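Local atomic coordinates of putative HpcE protein (Mycolicibacterium smegmatis, PDB entry 6V77), a protein that is of unconfirmed function but has the fold of the fumarylacetoacetate hydrolase family and carries a zinc ion held by acidic side chains. Residues B[12-16]-B[17-21]; B[20-24]-B[25-29]; B[32-35]-B[36-39]; B[44-47]-B[48-52]; B[139-142]-B[143-146]. One frame throughout, in Å; residues are numbered along the deposited sequence.

Contact 1 of 5, residues B[12-16]-B[17-21]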
# COMPACT_ATOMS: atom_id res chain seq x y z
N LEU B 12 1.58 -8.98 -25.27
CA LEU B 12 1.61 -10.43 -25.22
C LEU B 12 2.88 -10.90 -25.90
O LEU B 12 3.23 -10.40 -26.97
CB LEU B 12 0.36 -10.99 -25.91
CG LEU B 12 0.03 -12.48 -25.86
CD1 LEU B 12 -0.12 -12.98 -24.44
CD2 LEU B 12 -1.25 -12.74 -26.65
N VAL B 13 3.60 -11.82 -25.26
CA VAL B 13 4.77 -12.45 -25.86
C VAL B 13 4.29 -13.50 -26.85
O VAL B 13 3.56 -14.43 -26.48
CB VAL B 13 5.68 -13.07 -24.80
CG1 VAL B 13 6.73 -14.01 -25.47
CG2 VAL B 13 6.35 -11.99 -23.96
N THR B 14 4.67 -13.35 -28.12
CA THR B 14 4.27 -14.26 -29.18
C THR B 14 5.52 -14.69 -29.93
O THR B 14 6.07 -13.91 -30.71
CB THR B 14 3.27 -13.61 -30.14
OG1 THR B 14 3.92 -12.52 -30.82
CG2 THR B 14 2.06 -13.08 -29.39
N GLY B 15 5.97 -15.92 -29.70
CA GLY B 15 7.20 -16.36 -30.32
C GLY B 15 8.37 -15.55 -29.81
O GLY B 15 8.56 -15.37 -28.60
N ASP B 16 9.17 -15.04 -30.75
CA ASP B 16 10.36 -14.27 -30.41
C ASP B 16 10.08 -12.78 -30.29
O ASP B 16 10.99 -12.02 -29.94
CB ASP B 16 11.45 -14.50 -31.47
CG ASP B 16 11.64 -15.96 -31.78
OD1 ASP B 16 11.96 -16.73 -30.84
OD2 ASP B 16 11.45 -16.35 -32.95
N GLY B 17 8.85 -12.35 -30.56
CA GLY B 17 8.51 -10.94 -30.47
C GLY B 17 7.31 -10.66 -29.57
O GLY B 17 6.97 -11.49 -28.71
N VAL B 18 6.65 -9.52 -29.76
CA VAL B 18 5.52 -9.15 -28.91
C VAL B 18 4.40 -8.53 -29.73
O VAL B 18 4.59 -8.10 -30.87
CB VAL B 18 5.90 -8.16 -27.77
CG1 VAL B 18 6.78 -8.84 -26.73
CG2 VAL B 18 6.57 -6.91 -28.34
N VAL B 19 3.22 -8.48 -29.11
CA VAL B 19 2.02 -7.92 -29.72
C VAL B 19 1.36 -6.98 -28.71
O VAL B 19 1.11 -7.36 -27.56
CB VAL B 19 1.03 -9.02 -30.14
CG1 VAL B 19 -0.34 -8.42 -30.42
CG2 VAL B 19 1.59 -9.76 -31.37
N ASP B 20 1.06 -5.75 -29.15
CA ASP B 20 0.40 -4.77 -28.29
C ASP B 20 -1.04 -5.21 -28.06
O ASP B 20 -1.80 -5.36 -29.02
CB ASP B 20 0.45 -3.40 -28.96
CG ASP B 20 -0.14 -2.30 -28.09
OD1 ASP B 20 0.63 -1.57 -27.44
OD2 ASP B 20 -1.37 -2.15 -28.04
N VAL B 21 -1.43 -5.40 -26.80
CA VAL B 21 -2.73 -6.01 -26.52
C VAL B 21 -3.87 -5.07 -26.92
O VAL B 21 -4.87 -5.51 -27.50
CB VAL B 21 -2.84 -6.40 -25.04
CG1 VAL B 21 -4.30 -6.75 -24.67
CG2 VAL B 21 -1.91 -7.58 -24.75
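Leu12 N donates to Val19 O at 2.8 Å, lying in the plane of the carbonyl. In the opposite direction Val19 N donates to Leu12 O at 2.9 Å, again in the carbonyl plane, so Leu12 and Val19 form a hydrogen-bonded antiparallel pair closed by two good bonds. Val18 CA also brings a C-H to Leu12 O at 3.3 Å. The second such pair, Thr14 with Gly17, is less regular, consistent with the turn beside it. Thr14 N reaches Gly17 O at 3.0 Å and Gly17 N reaches Thr14 O at 3.2 Å, but both donors stand well above the carbonyl planes, the second by 44°.

Between these pairs Val13 and Val18 form a non-hydrogen-bonded pair on one face of the sheet, where Val13 CG2 lies 4.2 Å from Val18 CG1. The other face carries Leu12, Thr14 and Val19. There the Thr14 and Val19 side chains cross at about a right angle, and Val19 CG2 meets both branches of the threonine, Thr14 OG1 at 3.7 Å and Thr14 CG2 a little farther. The hydroxyl is set between the backbone N and the carbonyl carbon (chi1 65°), which turns it toward the valine methyl; it is buried without a polar partner in the model. Beyond the strand, Val21 CG2 packs on Leu12 CB, 4.3 Å away.

Gly15, with positive phi, and Asp16 occupy the corners of a type II' turn from Thr14 to Gly17, the two-residue connection of a beta hairpin formed by strands 9-14 and 17-20.

Contact 2 of 5, residues B[20-24]-B[25-29]; sequences DVAKA and SEQRF
Ser25 OG donates to Val21 O at 2.8 Å, and Ser25 N donates to the same oxygen at 2.9 Å. The two arrive from opposite faces of the carbonyl plane, the hydroxyl from 35° out of it. The hydroxyl's share of this grip depends on chi1 of Ser25 (69°), which folds OG back over the last turn of the helix. OG also accepts from Phe29 N at 3.1 Å, so one hydroxyl joins the helix to the loop that follows.

Backbone bonds end helix 21-24 in a Schellman motif. Gln27 N bonds to Ala22 O at 2.7 Å, in the carbonyl plane, while Glu26 N meets Lys23 O at 3.3 Å from far above its plane. Glu26 is the C-prime residue with positive phi, and a type I' turn carries the chain from Ser25 to Arg28. At the other end Asp20 is the N-cap, its OD2 taking the Lys23 N-H almost straight (171°).

Weaker polar contacts add to these. Ala22 CA directs a C-H at Phe29 O, and the Gln27 chain, bent at chi2, brings its amide back beside Ala22.

The apolar pair is Val21 CG1 with Phe29 CB, 3.7 Å apart, the two side chains crossing at a slant; the Phe29 ring continues outward to meet Trp46.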
# COMPACT_ATOMS: atom_id res chain seq x y z
N ASP B 20 1.06 -5.75 -29.15
CA ASP B 20 0.40 -4.77 -28.29
C ASP B 20 -1.04 -5.21 -28.06
O ASP B 20 -1.80 -5.36 -29.02
CB ASP B 20 0.45 -3.40 -28.96
CG ASP B 20 -0.14 -2.30 -28.09
OD1 ASP B 20 0.63 -1.57 -27.44
OD2 ASP B 20 -1.37 -2.15 -28.04
N VAL B 21 -1.43 -5.40 -26.80
CA VAL B 21 -2.73 -6.01 -26.52
C VAL B 21 -3.87 -5.07 -26.92
O VAL B 21 -4.87 -5.51 -27.50
CB VAL B 21 -2.84 -6.40 -25.04
CG1 VAL B 21 -4.30 -6.75 -24.67
CG2 VAL B 21 -1.91 -7.58 -24.75
N ALA B 22 -3.74 -3.78 -26.61
CA ALA B 22 -4.85 -2.86 -26.87
C ALA B 22 -5.11 -2.73 -28.37
O ALA B 22 -6.26 -2.75 -28.80
CB ALA B 22 -4.56 -1.50 -26.25
N LYS B 23 -4.04 -2.61 -29.17
CA LYS B 23 -4.23 -2.56 -30.62
C LYS B 23 -4.79 -3.88 -31.14
O LYS B 23 -5.70 -3.88 -31.98
CB LYS B 23 -2.90 -2.24 -31.32
CG LYS B 23 -2.33 -0.88 -30.97
CD LYS B 23 -1.09 -0.57 -31.81
CE LYS B 23 -0.42 0.72 -31.33
NZ LYS B 23 0.95 0.87 -31.92
N ALA B 24 -4.26 -5.01 -30.66
CA ALA B 24 -4.67 -6.30 -31.19
C ALA B 24 -6.13 -6.58 -30.89
O ALA B 24 -6.85 -7.15 -31.72
CB ALA B 24 -3.79 -7.41 -30.61
N SER B 25 -6.59 -6.18 -29.70
CA SER B 25 -7.94 -6.45 -29.23
C SER B 25 -8.91 -5.35 -29.58
O SER B 25 -10.02 -5.36 -29.06
CB SER B 25 -7.95 -6.66 -27.71
OG SER B 25 -7.65 -5.45 -27.03
N GLU B 26 -8.50 -4.39 -30.41
CA GLU B 26 -9.34 -3.24 -30.77
C GLU B 26 -9.83 -2.50 -29.53
O GLU B 26 -11.01 -2.13 -29.42
CB GLU B 26 -10.50 -3.67 -31.66
CG GLU B 26 -10.07 -4.12 -33.04
CD GLU B 26 -11.23 -4.60 -33.89
OE1 GLU B 26 -12.21 -5.13 -33.33
OE2 GLU B 26 -11.15 -4.45 -35.13
N GLN B 27 -8.91 -2.28 -28.59
CA GLN B 27 -9.10 -1.48 -27.37
C GLN B 27 -9.96 -2.19 -26.33
O GLN B 27 -10.34 -1.56 -25.33
CB GLN B 27 -9.69 -0.10 -27.67
CG GLN B 27 -9.05 0.59 -28.87
CD GLN B 27 -7.57 0.76 -28.69
OE1 GLN B 27 -7.11 1.08 -27.60
NE2 GLN B 27 -6.81 0.55 -29.76
N ARG B 28 -10.26 -3.47 -26.51
CA ARG B 28 -11.09 -4.18 -25.54
C ARG B 28 -10.33 -4.48 -24.25
O ARG B 28 -10.94 -4.50 -23.17
CB ARG B 28 -11.63 -5.46 -26.15
CG ARG B 28 -12.63 -6.15 -25.29
CD ARG B 28 -13.27 -7.33 -26.01
NE ARG B 28 -13.81 -8.28 -25.05
CZ ARG B 28 -13.98 -9.57 -25.29
NH1 ARG B 28 -13.66 -10.07 -26.48
NH2 ARG B 28 -14.46 -10.36 -24.35
N PHE B 29 -9.01 -4.70 -24.34
CA PHE B 29 -8.13 -4.96 -23.20
C PHE B 29 -6.87 -4.09 -23.28
O PHE B 29 -6.26 -3.98 -24.34
CB PHE B 29 -7.71 -6.45 -23.14
CG PHE B 29 -8.87 -7.38 -23.09
CD1 PHE B 29 -9.61 -7.51 -21.94
CD2 PHE B 29 -9.25 -8.10 -24.21
CE1 PHE B 29 -10.70 -8.35 -21.88
CE2 PHE B 29 -10.33 -8.94 -24.17
CZ PHE B 29 -11.07 -9.06 -23.00

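Contact 3 of 5, residues B[32-35]-B[36-39]; sequences DPQD and LYQH
Asp35 of the short helix 33-38 and His39, just past its end, sit one turn apart; Asp32 is the N-cap of this helix. Starting at its root, Asp35 CB lies against Leu36 N, the next backbone amide. CG stands anti to the backbone N (chi1 174°), which sends the carboxylate outward from the helix, where OD1 can meet His39. There OD1 lies at the edge of the His39 ring, near its plane and 3.2 Å from His39 CD2, although the carboxylate plane is turned 56° from that of the ring. OD2 turns to Gly30 N, a hydrogen bond that ties the helix to the preceding loop. The backbone of the same pair is joined as well, His39 N donating to Asp35 O at 3.2 Å, where the helix closes.

On another side of the helix, Pro33 O serves several neighbours. Leu36 N donates to it at 2.9 Å from well above the carbonyl plane, and Tyr37 N adds a weak bond. The Tyr37 ring places one face over this same oxygen, with CD2 at 3.4 Å from Pro33 O, and its CE2 also touches Pro33 CB. Tyr37 OH bonds to Pro65 O, and the nearby Gln34 amide uses OE1 to accept from Leu68 N, so both residues fasten the helix to the segment leading into strand 72-76. The amide of Gln34 crosses the ring at a slant, its plane 63° from that of Tyr37, with Gln34 NE2 4.0 Å from Tyr37 CD2.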
# COMPACT_ATOMS: atom_id res chain seq x y z
N ASP B 32 -3.26 -0.39 -20.23
CA ASP B 32 -2.77 -0.44 -18.86
C ASP B 32 -2.73 -1.89 -18.38
O ASP B 32 -3.74 -2.59 -18.47
CB ASP B 32 -3.65 0.41 -17.95
CG ASP B 32 -3.42 0.15 -16.46
OD1 ASP B 32 -2.25 -0.00 -16.02
OD2 ASP B 32 -4.41 0.13 -15.70
N PRO B 33 -1.59 -2.38 -17.86
CA PRO B 33 -1.56 -3.77 -17.39
C PRO B 33 -2.63 -4.09 -16.36
O PRO B 33 -3.25 -5.15 -16.44
CB PRO B 33 -0.14 -3.91 -16.80
CG PRO B 33 0.67 -2.91 -17.57
CD PRO B 33 -0.27 -1.73 -17.76
N GLN B 34 -2.91 -3.18 -15.41
CA GLN B 34 -3.89 -3.54 -14.39
C GLN B 34 -5.28 -3.80 -14.99
O GLN B 34 -6.06 -4.54 -14.39
CB GLN B 34 -4.00 -2.47 -13.30
CG GLN B 34 -2.66 -1.95 -12.70
CD GLN B 34 -1.82 -2.98 -11.90
OE1 GLN B 34 -0.60 -2.89 -11.91
NE2 GLN B 34 -2.45 -3.89 -11.16
N ASP B 35 -5.58 -3.24 -16.17
CA ASP B 35 -6.88 -3.51 -16.80
C ASP B 35 -7.00 -4.97 -17.19
O ASP B 35 -8.11 -5.53 -17.18
CB ASP B 35 -7.08 -2.64 -18.05
CG ASP B 35 -8.37 -3.01 -18.83
OD1 ASP B 35 -9.46 -2.71 -18.32
OD2 ASP B 35 -8.30 -3.61 -19.93
N LEU B 36 -5.89 -5.59 -17.57
CA LEU B 36 -5.93 -7.01 -17.90
C LEU B 36 -6.26 -7.83 -16.66
O LEU B 36 -7.11 -8.73 -16.72
CB LEU B 36 -4.60 -7.47 -18.49
CG LEU B 36 -4.58 -7.55 -20.00
CD1 LEU B 36 -5.01 -6.25 -20.61
CD2 LEU B 36 -3.18 -7.92 -20.43
N TYR B 37 -5.60 -7.54 -15.54
CA TYR B 37 -5.84 -8.33 -14.34
C TYR B 37 -7.27 -8.17 -13.87
O TYR B 37 -7.90 -9.14 -13.42
CB TYR B 37 -4.84 -7.96 -13.24
CG TYR B 37 -3.42 -8.08 -13.77
CD1 TYR B 37 -3.00 -9.23 -14.42
CD2 TYR B 37 -2.53 -7.01 -13.67
CE1 TYR B 37 -1.72 -9.33 -14.94
CE2 TYR B 37 -1.24 -7.10 -14.20
CZ TYR B 37 -0.85 -8.27 -14.82
OH TYR B 37 0.41 -8.38 -15.36
N GLN B 38 -7.83 -6.96 -14.00
CA GLN B 38 -9.20 -6.74 -13.57
C GLN B 38 -10.18 -7.53 -14.43
O GLN B 38 -11.25 -7.91 -13.95
CB GLN B 38 -9.52 -5.25 -13.60
CG GLN B 38 -10.88 -4.90 -13.04
CD GLN B 38 -11.00 -5.20 -11.56
OE1 GLN B 38 -10.04 -5.05 -10.80
NE2 GLN B 38 -12.18 -5.62 -11.13
N HIS B 39 -9.82 -7.81 -15.68
CA HIS B 39 -10.67 -8.57 -16.59
C HIS B 39 -9.93 -9.82 -17.07
O HIS B 39 -9.99 -10.17 -18.25
CB HIS B 39 -11.11 -7.71 -17.77
CG HIS B 39 -11.79 -6.44 -17.36
ND1 HIS B 39 -13.10 -6.39 -16.94
CD2 HIS B 39 -11.34 -5.16 -17.32
CE1 HIS B 39 -13.43 -5.15 -16.65
NE2 HIS B 39 -12.38 -4.38 -16.87

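Contact 4 of 5, residues B[44-47]-B[48-52]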
# COMPACT_ATOMS: atom_id res chain seq x y z
N GLN B 44 -8.02 -13.75 -21.08
CA GLN B 44 -7.45 -15.04 -21.47
C GLN B 44 -8.33 -15.74 -22.49
O GLN B 44 -7.82 -16.38 -23.42
CB GLN B 44 -7.25 -15.91 -20.24
CG GLN B 44 -6.15 -15.39 -19.32
CD GLN B 44 -5.36 -16.51 -18.69
OE1 GLN B 44 -5.89 -17.30 -17.90
NE2 GLN B 44 -4.07 -16.59 -19.04
N GLU B 45 -9.65 -15.64 -22.34
CA GLU B 45 -10.53 -16.23 -23.34
C GLU B 45 -10.35 -15.56 -24.69
O GLU B 45 -10.30 -16.24 -25.72
CB GLU B 45 -11.99 -16.14 -22.88
CG GLU B 45 -13.00 -16.70 -23.89
CD GLU B 45 -12.73 -18.16 -24.27
OE1 GLU B 45 -12.11 -18.91 -23.48
OE2 GLU B 45 -13.14 -18.56 -25.39
N TRP B 46 -10.25 -14.23 -24.72
CA TRP B 46 -10.01 -13.53 -25.98
C TRP B 46 -8.69 -13.97 -26.61
O TRP B 46 -8.63 -14.30 -27.81
CB TRP B 46 -9.99 -12.01 -25.75
CG TRP B 46 -9.41 -11.28 -26.92
CD1 TRP B 46 -10.05 -10.92 -28.07
CD2 TRP B 46 -8.05 -10.86 -27.07
NE1 TRP B 46 -9.17 -10.29 -28.92
CE2 TRP B 46 -7.94 -10.24 -28.33
CE3 TRP B 46 -6.92 -10.94 -26.25
CZ2 TRP B 46 -6.74 -9.70 -28.80
CZ3 TRP B 46 -5.71 -10.41 -26.72
CH2 TRP B 46 -5.64 -9.79 -27.98
N ALA B 47 -7.62 -13.99 -25.81
CA ALA B 47 -6.32 -14.40 -26.33
C ALA B 47 -6.34 -15.81 -26.90
O ALA B 47 -5.65 -16.09 -27.88
CB ALA B 47 -5.27 -14.30 -25.23
N ARG B 48 -7.13 -16.71 -26.31
CA ARG B 48 -7.15 -18.09 -26.77
C ARG B 48 -7.58 -18.20 -28.23
O ARG B 48 -7.09 -19.06 -28.96
CB ARG B 48 -8.08 -18.92 -25.89
CG ARG B 48 -8.13 -20.40 -26.25
CD ARG B 48 -9.18 -21.15 -25.42
NE ARG B 48 -10.53 -20.66 -25.68
CZ ARG B 48 -11.34 -21.15 -26.62
NH1 ARG B 48 -10.93 -22.14 -27.40
NH2 ARG B 48 -12.55 -20.64 -26.78
N THR B 49 -8.49 -17.34 -28.68
CA THR B 49 -9.03 -17.46 -30.03
C THR B 49 -8.72 -16.25 -30.90
O THR B 49 -9.21 -16.18 -32.03
CB THR B 49 -10.54 -17.70 -29.97
OG1 THR B 49 -11.15 -16.67 -29.18
CG2 THR B 49 -10.82 -19.04 -29.33
N ALA B 50 -7.89 -15.32 -30.43
CA ALA B 50 -7.66 -14.09 -31.16
C ALA B 50 -6.77 -14.32 -32.38
O ALA B 50 -5.87 -15.16 -32.38
CB ALA B 50 -7.01 -13.04 -30.25
N ALA B 51 -7.04 -13.55 -33.43
CA ALA B 51 -6.18 -13.47 -34.60
C ALA B 51 -5.20 -12.33 -34.39
O ALA B 51 -5.56 -11.15 -34.50
CB ALA B 51 -7.01 -13.26 -35.87
N LEU B 52 -3.96 -12.66 -34.07
CA LEU B 52 -3.03 -11.60 -33.70
C LEU B 52 -2.24 -11.11 -34.91
O LEU B 52 -2.04 -11.86 -35.87
CB LEU B 52 -2.06 -12.10 -32.63
CG LEU B 52 -2.69 -12.55 -31.31
CD1 LEU B 52 -1.62 -13.10 -30.39
CD2 LEU B 52 -3.46 -11.41 -30.65
O HOH W 1 -13.34 -16.69 -27.65
O HOH W 2 -10.85 -14.08 -29.42
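The Trp46 indole receives Ala50 CB over one face in a CH-pi contact, the methyl carbon lying 3.8 Å from the centroid of the five-membered ring and displaced toward its rim. The nearest ring atom is CE2, 3.5 Å from Ala50 CB. Leu52 CD2 approaches the six-membered part of the ring obliquely, 3.8 Å from Trp46 CH2. The guanidinium of Arg48 has Thr49 CG2 centred over one face and the Glu45 carboxylate at its edge.

That edge is a side-on salt bridge using two nitrogens. Arg48 NH2 donates to Glu45 OE2 at 2.6 Å along the syn lone pair, nearly straight at 170°, and Arg48 NE reaches Glu45 OE1 at 3.2 Å from 34° out of the carboxylate plane. The two side chains run side by side: the glutamate bends at chi2 and the arginine at chi3, which brings the charged ends together, their planes 40° apart. One water links Glu45 OE2 with Thr49 OG1, and a second links Trp46 O with the same hydroxyl, whose oxygen lies 2.6 Å from that water.

Toward its C-terminal end helix 40-49 is weakly bonded; Thr49 N donates to Trp46 O. Trp46 also packs on Ala24 at the end of helix 21-24 and on Ser25 and Phe29 in the loop after it, while Leu52 reaches Leu12 and Thr14 of strand 9-14.

Contact 5 of 5, residues B[139-142]-B[143-146]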
# COMPACT_ATOMS: atom_id res chain seq x y z
N ARG B 139 -7.40 -23.93 -3.62
CA ARG B 139 -7.74 -23.30 -4.89
C ARG B 139 -6.86 -22.10 -5.22
O ARG B 139 -7.09 -21.45 -6.24
CB ARG B 139 -9.21 -22.86 -4.90
CG ARG B 139 -10.21 -23.98 -4.58
CD ARG B 139 -10.54 -24.82 -5.80
NE ARG B 139 -11.44 -24.11 -6.71
CZ ARG B 139 -11.83 -24.58 -7.90
NH1 ARG B 139 -11.40 -25.76 -8.33
NH2 ARG B 139 -12.64 -23.86 -8.65
N ALA B 140 -5.87 -21.78 -4.39
CA ALA B 140 -5.28 -20.44 -4.46
C ALA B 140 -4.58 -20.18 -5.79
O ALA B 140 -4.61 -19.05 -6.29
CB ALA B 140 -4.30 -20.22 -3.30
N TRP B 141 -3.91 -21.18 -6.37
CA TRP B 141 -3.19 -20.92 -7.61
C TRP B 141 -4.15 -20.54 -8.73
O TRP B 141 -3.77 -19.82 -9.66
CB TRP B 141 -2.35 -22.12 -8.05
CG TRP B 141 -0.97 -22.21 -7.41
CD1 TRP B 141 -0.54 -23.16 -6.53
CD2 TRP B 141 0.16 -21.34 -7.65
NE1 TRP B 141 0.78 -22.93 -6.19
CE2 TRP B 141 1.23 -21.82 -6.86
CE3 TRP B 141 0.37 -20.21 -8.45
CZ2 TRP B 141 2.50 -21.22 -6.87
CZ3 TRP B 141 1.62 -19.61 -8.44
CH2 TRP B 141 2.67 -20.12 -7.66
N GLU B 142 -5.40 -21.00 -8.66
CA GLU B 142 -6.38 -20.62 -9.67
C GLU B 142 -6.73 -19.13 -9.60
O GLU B 142 -7.32 -18.60 -10.55
CB GLU B 142 -7.64 -21.47 -9.51
CG GLU B 142 -7.35 -22.95 -9.68
CD GLU B 142 -8.56 -23.81 -9.40
OE1 GLU B 142 -9.66 -23.43 -9.85
OE2 GLU B 142 -8.41 -24.84 -8.71
N PHE B 143 -6.39 -18.46 -8.49
CA PHE B 143 -6.60 -17.02 -8.36
C PHE B 143 -5.39 -16.21 -8.82
O PHE B 143 -5.43 -14.98 -8.75
CB PHE B 143 -6.92 -16.65 -6.91
CG PHE B 143 -8.30 -17.06 -6.47
CD1 PHE B 143 -9.25 -16.10 -6.12
CD2 PHE B 143 -8.65 -18.40 -6.40
CE1 PHE B 143 -10.53 -16.48 -5.72
CE2 PHE B 143 -9.93 -18.79 -6.01
CZ PHE B 143 -10.87 -17.83 -5.67
N VAL B 144 -4.33 -16.87 -9.29
CA VAL B 144 -3.08 -16.21 -9.66
C VAL B 144 -3.06 -16.00 -11.16
O VAL B 144 -3.24 -16.95 -11.93
CB VAL B 144 -1.88 -17.05 -9.20
CG1 VAL B 144 -0.55 -16.52 -9.81
CG2 VAL B 144 -1.79 -17.05 -7.68
N ALA B 145 -2.80 -14.75 -11.57
CA ALA B 145 -2.57 -14.48 -12.99
C ALA B 145 -1.25 -15.07 -13.45
O ALA B 145 -1.19 -15.81 -14.43
CB ALA B 145 -2.59 -12.97 -13.22
N GLY B 146 -0.17 -14.72 -12.77
CA GLY B 146 1.12 -15.27 -13.13
C GLY B 146 2.16 -14.86 -12.12
O GLY B 146 1.85 -14.24 -11.10
O HOH W 3 -3.64 -19.61 -12.64
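Phe143, Val144 and Trp141 carry most of this contact, in which a 3-10 turn passes directly into strand 144-155. Phe143 N donates to Ala140 O at 2.9 Å and Val144 N to Trp141 O at 3.0 Å. Both donors rise steeply above the carbonyl planes, the second by 65°, as is usual in tight i to i+3 winding.

The Phe143 side chain folds back over the start of the turn. With CG anti to its own carbonyl carbon (chi1 -73°), the ring presents an edge to the backbone: CD2 lies 3.4 Å from Arg139 O, near the ring plane, and CB rests against Ala140 O. Outside the turn the ring packs on Met128, Arg130 and Ile135.

Val144 and Trp141 lie side by side and point the same way. Val144 CG2 is 3.9 Å from Trp141 CE3, and CG1 comes to the neighbouring CZ3, so both methyls touch the six-membered ring, CG2 meeting it obliquely. The indole then continues to helix 218-226, and its NE1 bonds to Asp193 OD1. Further along, Ala145 and Gly146 both face Val127 in a classic beta bulge.

A water lies within bonding distance of both Trp141 O and Val144 O, 2.8 Å from the latter. Arg139 and Glu142 pair by charge alone, the carboxylate above the guanidinium face, where no N-H points at it. Arg139 is poorly ordered, consistent with a loose surface pair. Phe143 packs toward strand 118-128 and Trp141 and Val144 toward helix 218-226, so backbone bonds and apolar packing, rather than charge, appear to carry the turn.

How the contacts relate
Along the chain, contact 1 closes the hairpin 9-14/17-20, and contact 2 begins on its last residues, sharing Asp20 and Val21, to end helix 21-24. Contacts 3 and 4 follow in series on helices 33-38 and 40-49, and contact 5 comes much later, at the entry to strand 144-155. None nests within or crosses another. In space the first four gather on the N-terminal part: Val19 of contact 1 packs on Ala24 of contact 2, contact 4 touches both of these, and Leu36 of contact 3 meets Phe29. Contact 3 also reaches contact 5, through Tyr37 and Ala145, tying helix 33-38 to strand 144-155 of the sheet that also contains the hairpin.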